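Local atomic coordinates of putative regulator (PDB entry 3HFI), a protein that probably regulates transcription by binding DNA, with a UTRA domain that may sense a small effector molecule. Residues A[25-30]-A[56-60]; A[77-81]-A[94-99]; A[131-136]-A[148-154]. All coordinates share one frame; numbering follows the deposited sequence.

Contact 1. Residues A[25-30]-A[56-60]; sequences TTEVIT and ERLRS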
loop_
_atom_site.group_PDB
_atom_site.type_symbol
_atom_site.label_atom_id
_atom_site.label_comp_id
_atom_site.label_asym_id
_atom_site.label_seq_id
_atom_site.Cartn_x
_atom_site.Cartn_y
_atom_site.Cartn_z
ATOM N N THR A 25 17.246 -3.859 0.722
ATOM C CA THR A 25 18.085 -2.630 0.498
ATOM C C THR A 25 17.402 -1.546 -0.363
ATOM O O THR A 25 16.918 -1.806 -1.470
ATOM C CB THR A 25 19.426 -2.959 -0.235
ATOM O OG1 THR A 25 20.133 -3.984 0.475
ATOM C CG2 THR A 25 20.339 -1.707 -0.380
ATOM N N THR A 26 17.425 -0.320 0.134
ATOM C CA THR A 26 17.053 0.820 -0.679
ATOM C C THR A 26 18.243 1.787 -0.703
ATOM O O THR A 26 18.795 2.126 0.348
ATOM C CB THR A 26 15.733 1.450 -0.199
ATOM O OG1 THR A 26 15.945 2.788 0.274
ATOM C CG2 THR A 26 15.081 0.591 0.877
ATOM N N GLU A 27 18.655 2.194 -1.907
ATOM C CA GLU A 27 19.746 3.184 -2.095
ATOM C C GLU A 27 19.260 4.462 -2.803
ATOM O O GLU A 27 18.523 4.373 -3.779
ATOM C CB GLU A 27 20.876 2.575 -2.908
ATOM C CG GLU A 27 20.417 2.077 -4.274
ATOM C CD GLU A 27 21.112 0.797 -4.701
ATOM O OE1 GLU A 27 22.342 0.871 -4.942
ATOM O OE2 GLU A 27 20.427 -0.272 -4.792
ATOM N N VAL A 28 19.666 5.632 -2.312
ATOM C CA VAL A 28 19.312 6.895 -2.949
ATOM C C VAL A 28 20.170 7.049 -4.179
ATOM O O VAL A 28 21.365 6.919 -4.098
ATOM C CB VAL A 28 19.451 8.108 -1.987
ATOM C CG1 VAL A 28 19.228 9.415 -2.728
ATOM C CG2 VAL A 28 18.389 8.025 -0.868
ATOM N N ILE A 29 19.545 7.220 -5.334
ATOM C CA ILE A 29 20.258 7.438 -6.600
ATOM C C ILE A 29 20.509 8.938 -6.728
ATOM O O ILE A 29 21.600 9.391 -7.046
ATOM C CB ILE A 29 19.391 6.956 -7.791
ATOM C CG1 ILE A 29 19.309 5.416 -7.780
ATOM C CG2 ILE A 29 19.956 7.422 -9.090
ATOM C CD1 ILE A 29 18.164 4.816 -8.635
ATOM N N THR A 30 19.485 9.721 -6.470
ATOM C CA THR A 30 19.590 11.144 -6.660
ATOM C C THR A 30 18.545 11.872 -5.874
ATOM O O THR A 30 17.504 11.306 -5.491
ATOM C CB THR A 30 19.566 11.544 -8.185
ATOM O OG1 THR A 30 20.203 12.804 -8.326
ATOM C CG2 THR A 30 18.204 11.634 -8.755
ATOM N N GLU A 56 15.009 10.011 -5.712
ATOM C CA GLU A 56 14.922 8.786 -6.489
ATOM C C GLU A 56 15.678 7.683 -5.758
ATOM O O GLU A 56 16.876 7.845 -5.435
ATOM C CB GLU A 56 15.540 9.020 -7.872
ATOM C CG GLU A 56 15.274 7.962 -8.912
ATOM C CD GLU A 56 15.872 8.371 -10.302
ATOM O OE1 GLU A 56 16.959 9.002 -10.373
ATOM O OE2 GLU A 56 15.232 8.065 -11.333
ATOM N N ARG A 57 14.983 6.574 -5.525
ATOM C CA ARG A 57 15.462 5.483 -4.673
ATOM C C ARG A 57 15.247 4.158 -5.363
ATOM O O ARG A 57 14.211 3.946 -5.995
ATOM C CB ARG A 57 14.712 5.512 -3.350
ATOM C CG ARG A 57 15.163 6.680 -2.482
ATOM C CD ARG A 57 14.059 7.161 -1.618
ATOM N NE ARG A 57 13.862 6.226 -0.547
ATOM C CZ ARG A 57 12.711 5.633 -0.228
ATOM N NH1 ARG A 57 11.555 5.845 -0.865
ATOM N NH2 ARG A 57 12.720 4.793 0.781
ATOM N N LEU A 58 16.253 3.287 -5.273
ATOM C CA LEU A 58 16.206 2.005 -5.944
ATOM C C LEU A 58 16.160 0.978 -4.842
ATOM O O LEU A 58 17.029 0.944 -3.973
ATOM C CB LEU A 58 17.420 1.791 -6.863
ATOM C CG LEU A 58 17.435 0.507 -7.707
ATOM C CD1 LEU A 58 16.453 0.577 -8.863
ATOM C CD2 LEU A 58 18.827 0.233 -8.232
ATOM N N ARG A 59 15.106 0.188 -4.837
ATOM C CA ARG A 59 14.923 -0.777 -3.783
ATOM C C ARG A 59 15.244 -2.116 -4.353
ATOM O O ARG A 59 14.667 -2.488 -5.368
ATOM C CB ARG A 59 13.508 -0.800 -3.303
ATOM C CG ARG A 59 13.196 -2.063 -2.543
ATOM C CD ARG A 59 12.060 -1.803 -1.594
ATOM N NE ARG A 59 12.434 -0.676 -0.747
ATOM C CZ ARG A 59 11.576 0.136 -0.145
ATOM N NH1 ARG A 59 10.259 -0.032 -0.281
ATOM N NH2 ARG A 59 12.036 1.134 0.597
ATOM N N SER A 60 16.169 -2.828 -3.713
ATOM C CA SER A 60 16.479 -4.198 -4.103
ATOM C C SER A 60 16.151 -5.189 -2.974
ATOM O O SER A 60 16.327 -4.923 -1.770
ATOM C CB SER A 60 17.922 -4.328 -4.615
ATOM O OG SER A 60 18.837 -3.651 -3.785
#
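T26 lies across from R59, E27 from L58 and V28 from R57, where strand 26-30 runs antiparallel to strand 56-60, their axes 4.5 Å apart at closest and at 148°. After V28 a classic beta bulge shifts the register by one, at the edge of the antiparallel sheet of the UTRA domain: I29 and T30 both face E56. The carbonyl O of E56 takes the I29 N-H (N to O 2.7 Å) and only weakly that of T30, while E56 N gives an almost straight bond (179°) to T30 O. E27 and L58 exchange a regular pair of backbone bonds, and a further pair joins T25 and S60.

The bulge also turns I29 toward the neighbouring strand. Its CD1 comes to 3.6 Å from L58 CB, the two side chains slanting across one another, and F122 of helix 117-123 covers I29 as well. A branched aliphatic chain suits this seam, since it can meet L58 with CD1 and E56 with CG2. The CG of E56 is anti to its backbone N (chi1 -167°), and the extended chain carries OE1 to 3.3 Å from T30 CG2, a carbon-oxygen contact without a hydrogen bond.

E27, T30, E56 and L58 lie on one face of the sheet, T26, V28, R57 and R59 on the opposite one. V28 CG2 rests on the aliphatic part of R57, 3.8 Å from CG, while the guanidinium beyond is hydrogen-bonded through NH1 to N71. R57 therefore works at both levels, with methylenes for packing and a charged end for a polar partner. T26 runs alongside R59, its methyl CG2 at the guanidinium edge and in its plane, near NH2 at a short distance whose exact value is doubtful.

Contact 2. Residues A[77-81]-A[94-99]; sequences LCPGI and TIESLS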
loop_
_atom_site.group_PDB
_atom_site.type_symbol
_atom_site.label_atom_id
_atom_site.label_comp_id
_atom_site.label_asym_id
_atom_site.label_seq_id
_atom_site.Cartn_x
_atom_site.Cartn_y
_atom_site.Cartn_z
ATOM N N LEU A 77 6.334 21.050 5.540
ATOM C CA LEU A 77 5.777 20.301 6.650
ATOM C C LEU A 77 6.819 19.560 7.497
ATOM O O LEU A 77 6.482 19.104 8.591
ATOM C CB LEU A 77 4.759 19.273 6.073
ATOM C CG LEU A 77 3.507 19.917 5.464
ATOM C CD1 LEU A 77 2.545 18.874 4.778
ATOM C CD2 LEU A 77 2.796 20.736 6.670
ATOM N N CYS A 78 8.045 19.391 6.972
ATOM C CA CYS A 78 9.148 18.729 7.671
ATOM C C CYS A 78 10.417 19.531 7.516
ATOM O O CYS A 78 11.284 19.221 6.655
ATOM C CB CYS A 78 9.408 17.282 7.242
ATOM S SG CYS A 78 8.620 16.733 5.782
ATOM N N PRO A 79 10.528 20.563 8.374
ATOM C CA PRO A 79 11.751 21.315 8.638
ATOM C C PRO A 79 12.897 20.339 8.863
ATOM O O PRO A 79 12.800 19.488 9.771
ATOM C CB PRO A 79 11.420 22.118 9.910
ATOM C CG PRO A 79 9.895 22.211 9.920
ATOM C CD PRO A 79 9.448 20.918 9.328
ATOM N N GLY A 80 13.901 20.420 7.958
ATOM C CA GLY A 80 15.176 19.690 8.088
ATOM C C GLY A 80 15.381 18.542 7.117
ATOM O O GLY A 80 16.502 17.991 7.030
ATOM N N ILE A 81 14.319 18.183 6.386
ATOM C CA ILE A 81 14.305 16.944 5.604
ATOM C C ILE A 81 15.337 16.998 4.477
ATOM O O ILE A 81 15.856 15.957 4.022
ATOM C CB ILE A 81 12.880 16.680 4.989
ATOM C CG1 ILE A 81 12.795 15.292 4.322
ATOM C CG2 ILE A 81 12.476 17.822 3.990
ATOM C CD1 ILE A 81 12.031 14.192 5.086
ATOM N N THR A 94 11.336 9.323 8.994
ATOM C CA THR A 94 11.959 10.624 9.100
ATOM C C THR A 94 10.965 11.769 8.879
ATOM O O THR A 94 11.051 12.809 9.532
ATOM C CB THR A 94 13.166 10.762 8.121
ATOM O OG1 THR A 94 14.125 9.710 8.357
ATOM C CG2 THR A 94 13.868 12.095 8.288
ATOM N N ILE A 95 10.060 11.597 7.933
ATOM C CA ILE A 95 8.959 12.533 7.693
ATOM C C ILE A 95 8.192 12.684 9.012
ATOM O O ILE A 95 7.945 13.799 9.464
ATOM C CB ILE A 95 8.095 12.022 6.502
ATOM C CG1 ILE A 95 8.880 12.220 5.182
ATOM C CG2 ILE A 95 6.709 12.665 6.456
ATOM C CD1 ILE A 95 8.164 11.686 3.896
ATOM N N GLU A 96 7.917 11.558 9.677
ATOM C CA GLU A 96 7.130 11.568 10.904
ATOM C C GLU A 96 7.860 12.255 12.031
ATOM O O GLU A 96 7.259 13.105 12.658
ATOM C CB GLU A 96 6.673 10.146 11.307
ATOM C CG GLU A 96 5.582 9.568 10.394
ATOM C CD GLU A 96 4.956 8.327 10.961
ATOM O OE1 GLU A 96 5.651 7.649 11.738
ATOM O OE2 GLU A 96 3.762 8.032 10.717
ATOM N N SER A 97 9.146 11.957 12.252
ATOM C CA SER A 97 9.904 12.657 13.267
ATOM C C SER A 97 9.998 14.148 13.082
ATOM O O SER A 97 9.800 14.913 14.036
ATOM C CB SER A 97 11.367 12.176 13.371
ATOM O OG SER A 97 11.495 10.776 13.444
ATOM N N LEU A 98 10.407 14.554 11.890
ATOM C CA LEU A 98 10.593 15.956 11.604
ATOM C C LEU A 98 9.292 16.759 11.608
ATOM O O LEU A 98 9.296 17.915 11.976
ATOM C CB LEU A 98 11.292 16.139 10.258
ATOM C CG LEU A 98 12.717 15.598 10.162
ATOM C CD1 LEU A 98 13.295 15.917 8.799
ATOM C CD2 LEU A 98 13.590 16.126 11.252
ATOM N N SER A 99 8.182 16.170 11.190
ATOM C CA SER A 99 6.901 16.864 11.205
ATOM C C SER A 99 6.237 16.827 12.594
ATOM O O SER A 99 5.407 17.659 12.921
ATOM C CB SER A 99 5.986 16.184 10.178
ATOM O OG SER A 99 5.815 14.797 10.471
HETATM O O HOH W 1 4.768 19.443 10.597
#
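L98, in the last turn of helix 91-99, packs against a type II beta turn formed by C78 to I81, so that a loop is laid against a helix in the UTRA domain. Apolar contacts do most of the work. L98 CB meets C78 CB at 3.7 Å, and its CD1 lies 3.9 Å from I81 CB. I81 sends CD1 obliquely across I95, 3.7 Å from CG1, two beta-branched chains whose end methyl and methylene mesh; F86 also covers I81.

Van der Waals packing on the turn's backbone follows from the leucine's chi1 of -64°, CG anti to the carbonyl carbon: CD1 lies against G80 and I81 N, and CD2 near P79 O. P79 suits the second position, its ring holding phi near -47°, and G80 the third, where phi is 109° and a side chain would press on the preceding carbonyl O. I81 N bonds to C78 O.

Polar links gather at S99. One water donates to both L77 O and S99 O, bridging loop and helix where no direct hydrogen bond joins them. The small serine also lets the L77 carbonyl approach its CB. Its OG, hydrogen-bonded to R101 N as well, donates to I95 O at 2.6 Å, from the opposite face of that carbonyl plane to S99 N.

Contact 3. Residues A[131-136]-A[148-154]; sequences VLHLEQ and FGNVWLK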
loop_
_atom_site.group_PDB
_atom_site.type_symbol
_atom_site.label_atom_id
_atom_site.label_comp_id
_atom_site.label_asym_id
_atom_site.label_seq_id
_atom_site.Cartn_x
_atom_site.Cartn_y
_atom_site.Cartn_z
ATOM N N VAL A 131 5.920 -2.264 -17.264
ATOM C CA VAL A 131 6.071 -2.420 -15.831
ATOM C C VAL A 131 4.782 -1.977 -15.163
ATOM O O VAL A 131 3.958 -1.292 -15.784
ATOM C CB VAL A 131 7.253 -1.608 -15.331
ATOM C CG1 VAL A 131 8.510 -2.127 -15.967
ATOM C CG2 VAL A 131 7.064 -0.139 -15.656
ATOM N N LEU A 132 4.594 -2.382 -13.907
ATOM C CA LEU A 132 3.498 -1.845 -13.126
ATOM C C LEU A 132 3.928 -0.482 -12.615
ATOM O O LEU A 132 4.989 -0.310 -11.999
ATOM C CB LEU A 132 3.087 -2.764 -11.967
ATOM C CG LEU A 132 1.939 -2.181 -11.107
ATOM C CD1 LEU A 132 0.563 -2.411 -11.797
ATOM C CD2 LEU A 132 1.935 -2.780 -9.710
ATOM N N HIS A 133 3.090 0.500 -12.887
ATOM C CA HIS A 133 3.325 1.831 -12.390
ATOM C C HIS A 133 2.276 2.131 -11.308
ATOM O O HIS A 133 1.087 1.914 -11.504
ATOM C CB HIS A 133 3.231 2.841 -13.509
ATOM C CG HIS A 133 3.299 4.250 -13.046
ATOM N ND1 HIS A 133 4.440 4.789 -12.480
ATOM C CD2 HIS A 133 2.409 5.259 -13.124
ATOM C CE1 HIS A 133 4.230 6.052 -12.180
ATOM N NE2 HIS A 133 3.012 6.371 -12.568
ATOM N N LEU A 134 2.744 2.641 -10.192
ATOM C CA LEU A 134 1.895 3.084 -9.106
ATOM C C LEU A 134 2.118 4.556 -8.848
ATOM O O LEU A 134 3.271 5.019 -8.848
ATOM C CB LEU A 134 2.303 2.285 -7.915
ATOM C CG LEU A 134 1.626 2.423 -6.606
ATOM C CD1 LEU A 134 1.133 1.009 -6.423
ATOM C CD2 LEU A 134 2.623 2.795 -5.520
ATOM N N GLU A 135 1.031 5.323 -8.697
ATOM C CA GLU A 135 1.121 6.668 -8.086
ATOM C C GLU A 135 0.531 6.545 -6.708
ATOM O O GLU A 135 -0.567 6.046 -6.575
ATOM C CB GLU A 135 0.279 7.717 -8.802
ATOM C CG GLU A 135 0.698 8.099 -10.165
ATOM C CD GLU A 135 -0.260 9.150 -10.765
ATOM O OE1 GLU A 135 -1.474 9.092 -10.521
ATOM O OE2 GLU A 135 0.175 10.041 -11.456
ATOM N N GLN A 136 1.200 7.074 -5.701
ATOM C CA GLN A 136 0.732 6.975 -4.352
ATOM C C GLN A 136 0.798 8.321 -3.681
ATOM O O GLN A 136 1.835 8.998 -3.720
ATOM C CB GLN A 136 1.635 6.035 -3.584
ATOM C CG GLN A 136 1.152 5.835 -2.137
ATOM C CD GLN A 136 2.028 4.928 -1.365
ATOM O OE1 GLN A 136 3.234 5.237 -1.140
ATOM N NE2 GLN A 136 1.461 3.762 -0.947
ATOM N N PHE A 148 4.089 12.508 -2.567
ATOM C CA PHE A 148 3.492 11.986 -3.812
ATOM C C PHE A 148 4.579 11.185 -4.510
ATOM O O PHE A 148 5.603 11.744 -4.945
ATOM C CB PHE A 148 2.991 13.125 -4.735
ATOM C CG PHE A 148 2.409 12.641 -6.017
ATOM C CD1 PHE A 148 1.301 11.809 -6.013
ATOM C CD2 PHE A 148 2.975 12.976 -7.226
ATOM C CE1 PHE A 148 0.776 11.330 -7.167
ATOM C CE2 PHE A 148 2.439 12.467 -8.429
ATOM C CZ PHE A 148 1.358 11.698 -8.392
ATOM N N GLY A 149 4.384 9.872 -4.552
ATOM C CA GLY A 149 5.355 8.936 -5.077
ATOM C C GLY A 149 4.905 8.271 -6.350
ATOM O O GLY A 149 3.713 7.993 -6.543
ATOM N N ASN A 150 5.868 8.030 -7.220
ATOM C CA ASN A 150 5.698 7.248 -8.424
ATOM C C ASN A 150 6.597 6.047 -8.302
ATOM O O ASN A 150 7.808 6.215 -8.066
ATOM C CB ASN A 150 6.154 8.035 -9.633
ATOM C CG ASN A 150 5.104 8.989 -10.123
ATOM O OD1 ASN A 150 4.403 8.684 -11.058
ATOM N ND2 ASN A 150 4.968 10.138 -9.481
ATOM N N VAL A 151 6.032 4.847 -8.467
ATOM C CA VAL A 151 6.778 3.611 -8.234
ATOM C C VAL A 151 6.740 2.776 -9.499
ATOM O O VAL A 151 5.686 2.626 -10.103
ATOM C CB VAL A 151 6.206 2.823 -7.058
ATOM C CG1 VAL A 151 6.993 1.587 -6.823
ATOM C CG2 VAL A 151 6.222 3.682 -5.793
ATOM N N TRP A 152 7.891 2.216 -9.859
ATOM C CA TRP A 152 8.057 1.423 -11.059
ATOM C C TRP A 152 8.434 0.041 -10.603
ATOM O O TRP A 152 9.534 -0.161 -10.080
ATOM C CB TRP A 152 9.148 2.014 -11.914
ATOM C CG TRP A 152 8.895 3.430 -12.133
ATOM C CD1 TRP A 152 9.286 4.492 -11.339
ATOM C CD2 TRP A 152 8.135 3.965 -13.179
ATOM N NE1 TRP A 152 8.803 5.667 -11.845
ATOM C CE2 TRP A 152 8.097 5.380 -12.987
ATOM C CE3 TRP A 152 7.471 3.403 -14.267
ATOM C CZ2 TRP A 152 7.421 6.226 -13.859
ATOM C CZ3 TRP A 152 6.816 4.233 -15.135
ATOM C CH2 TRP A 152 6.801 5.639 -14.937
ATOM N N LEU A 153 7.508 -0.893 -10.791
ATOM C CA LEU A 153 7.552 -2.147 -10.072
ATOM C C LEU A 153 7.731 -2.995 -11.276
ATOM O O LEU A 153 6.962 -2.829 -12.177
ATOM C CB LEU A 153 6.175 -2.736 -9.822
ATOM C CG LEU A 153 5.623 -2.563 -8.414
ATOM C CD1 LEU A 153 5.182 -1.151 -8.194
ATOM C CD2 LEU A 153 4.444 -3.527 -8.258
ATOM N N LYS A 154 8.715 -3.875 -11.351
ATOM C CA LYS A 154 8.877 -4.631 -12.621
ATOM C C LYS A 154 8.286 -6.028 -12.421
ATOM O O LYS A 154 8.313 -6.853 -13.330
ATOM C CB LYS A 154 10.313 -4.638 -12.026
ATOM C CG LYS A 154 11.269 -5.710 -12.513
ATOM C CD LYS A 154 12.585 -5.599 -11.731
ATOM C CE LYS A 154 13.525 -6.793 -11.967
ATOM N NZ LYS A 154 14.738 -6.469 -12.795
#
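F148 turns its ring edge to E135, whose OE2 lies near the ring plane 3.7 Å from CZ; the same carboxylate oxygen is hydrogen-bonded to Y39. G149 is joined to Q136 by two backbone bonds, and the Q136 amide continues to Y159 and G161 of the second subunit. N150 and E135 form a non-hydrogen-bonded pair; the N150 amide slants across towards H133, in an approach whose detail is doubtful.

V151 exchanges backbone bonds with L134 (V151 N to L134 O 2.8 Å), and on the face they share its CG2 packs 3.7 Å from L134 CD2, two branched chains suited to a close apolar fit.

W152 lies next to H133, with H133 ND1 over one face of the indole, displaced towards the rim and 3.5 Å from CH2. The planes meet at 36°. V131 CG2 sits at the indole edge, in its plane, 3.8 Å from CE3, while NE1 is bound by E70: a large aromatic here offers both a surface and a donor. L153 closes the pairing with L132 through two backbone bonds. Antiparallel, consecutive in the chain and joined by a short connection, strands 130-139 and 144-153 form a beta hairpin, inside the UTRA-domain sheet between strands 65-73 and 105-114.

How the contacts relate
Contacts 1 and 3 are built into the same six-stranded antiparallel sheet, their centres 14 Å apart and nearest atoms about 7 Å apart. Contact 1 pairs the outermost strand 26-35 with strand 51-60; strand 65-73 lies between 51-60 and the hairpin of contact 3, sharing backbone hydrogen bonds with both. Helix 117-123 also serves both, through F122 on I29 and L123 on W152. Contact 2 lies away from the pairing, its centre 23 Å from that of contact 3 on the opposite side of the chain's centre and 20 Å from that of contact 1. Its loop follows strand 65-73, and I95 touches V146 on strand 144-153, tying helix 91-99 to the sheet.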